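Local coordinates for SPbeta prophage-derived uncharacterized protein YomS (Bacillus subtilis, PDB 6I5O) that is of unknown function but belongs to a prophage lytic cassette and forms an all-beta assembly of five chains, at residues V104-T107 and G108-V112. Numbering follows the deposited sequence.
Sequences VSVT and GDVTV
The peptide group joining Gly108 to Asp109 offers one face to Val106, whose CG2 methyl lies above the carbonyl end of the plane, 3.5 Å from Gly108 O; Asp109 N, in the same plane, is a more distant neighbour under that face, 4.3 Å from Val106 CG2. The Val106 rotamer explains the reach: with chi1 at 58°, CG2 is anti to the backbone N and extends to the returning chain. The same methyl meets Val110, where Val106 CG2 and Val110 CG1 sit 3.8 Å apart, the two branches crossing at a slant in apolar contact. Gly108, at a positive phi of 112°, lets the backbone turn between them. Asp109 points its CB away; Thr107 does so overall, though its CB touches Gly108 N. Asp109 OD2 accepts a hydrogen bond from Ser48 N, and Thr107 OG1 makes a weak one with Ser51 OG.

With no hydrogen bond between 104-107 and 108-112, and its two arms joining different strand partners, the turn illustrates a beta arch and not a hairpin. Strand 98-107 pairs antiparallel with 51-59, the register interrupted by a classic beta bulge where Val104 and Ser105 both face Glu53, whereas strand 110-117 pairs with 21-24 and 40-46. Buried Val110 packs on Val103 of strand 98-107 and Ile45 of strand 40-46, so the apolar contact continues from the surface turn into side chains of both strands.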
loop_
_atom_site.group_PDB
_atom_site.type_symbol
_atom_site.label_atom_id
_atom_site.label_comp_id
_atom_site.label_asym_id
_atom_site.label_seq_id
_atom_site.Cartn_x
_atom_site.Cartn_y
_atom_site.Cartn_z
ATOM N N VAL A 104 27.947 1.051 14.472
ATOM C CA VAL A 104 28.236 0.781 15.898
ATOM C C VAL A 104 29.619 0.135 16.003
ATOM O O VAL A 104 30.379 0.414 16.970
ATOM C CB VAL A 104 27.148 -0.128 16.482
ATOM C CG1 VAL A 104 27.477 -0.600 17.887
ATOM C CG2 VAL A 104 25.837 0.600 16.478
ATOM N N SER A 105 29.954 -0.732 15.050
ATOM C CA SER A 105 31.222 -1.453 15.023
ATOM C C SER A 105 31.525 -1.834 13.591
ATOM O O SER A 105 30.585 -2.007 12.798
ATOM C CB SER A 105 31.212 -2.660 15.939
ATOM O OG SER A 105 30.295 -3.615 15.504
ATOM N N VAL A 106 32.797 -1.986 13.268
ATOM C CA VAL A 106 33.200 -2.428 11.921
ATOM C C VAL A 106 34.649 -2.900 12.001
ATOM O O VAL A 106 35.457 -2.286 12.697
ATOM C CB VAL A 106 33.047 -1.306 10.862
ATOM C CG1 VAL A 106 33.863 -0.047 11.214
ATOM C CG2 VAL A 106 33.398 -1.836 9.475
ATOM N N THR A 107 34.914 -3.992 11.334
ATOM C CA THR A 107 36.290 -4.448 11.027
ATOM C C THR A 107 36.437 -4.408 9.502
ATOM O O THR A 107 35.800 -5.211 8.829
ATOM C CB THR A 107 36.551 -5.829 11.611
ATOM O OG1 THR A 107 36.327 -5.763 13.037
ATOM C CG2 THR A 107 37.975 -6.236 11.369
ATOM N N GLY A 108 37.121 -3.415 8.975
ATOM C CA GLY A 108 37.212 -3.222 7.529
ATOM C C GLY A 108 36.477 -1.976 7.140
ATOM O O GLY A 108 36.418 -1.053 7.922
ATOM N N ASP A 109 35.882 -1.955 5.951
ATOM C CA ASP A 109 35.255 -0.734 5.406
ATOM C C ASP A 109 33.775 -1.031 5.147
ATOM O O ASP A 109 33.444 -2.047 4.494
ATOM C CB ASP A 109 35.949 -0.370 4.097
ATOM C CG ASP A 109 35.721 -1.416 3.010
ATOM O OD1 ASP A 109 36.303 -2.515 3.132
ATOM O OD2 ASP A 109 34.918 -1.150 2.048
ATOM N N VAL A 110 32.909 -0.126 5.532
ATOM C CA VAL A 110 31.468 -0.300 5.260
ATOM C C VAL A 110 30.956 1.012 4.700
ATOM O O VAL A 110 31.249 2.093 5.244
ATOM C CB VAL A 110 30.707 -0.799 6.507
ATOM C CG1 VAL A 110 30.713 0.204 7.635
ATOM C CG2 VAL A 110 29.272 -1.198 6.148
ATOM N N THR A 111 30.197 0.893 3.621
ATOM C CA THR A 111 29.538 2.036 2.948
ATOM C C THR A 111 28.035 1.923 3.206
ATOM O O THR A 111 27.481 0.804 3.183
ATOM C CB THR A 111 29.986 2.099 1.488
ATOM O OG1 THR A 111 31.346 2.557 1.426
ATOM C CG2 THR A 111 29.117 2.991 0.661
ATOM N N VAL A 112 27.404 3.057 3.423
ATOM C CA VAL A 112 25.925 3.090 3.677
ATOM C C VAL A 112 25.389 4.212 2.822
ATOM O O VAL A 112 25.680 5.374 3.126
ATOM C CB VAL A 112 25.584 3.251 5.164
ATOM C CG1 VAL A 112 24.093 3.178 5.368
ATOM C CG2 VAL A 112 26.289 2.208 6.015
#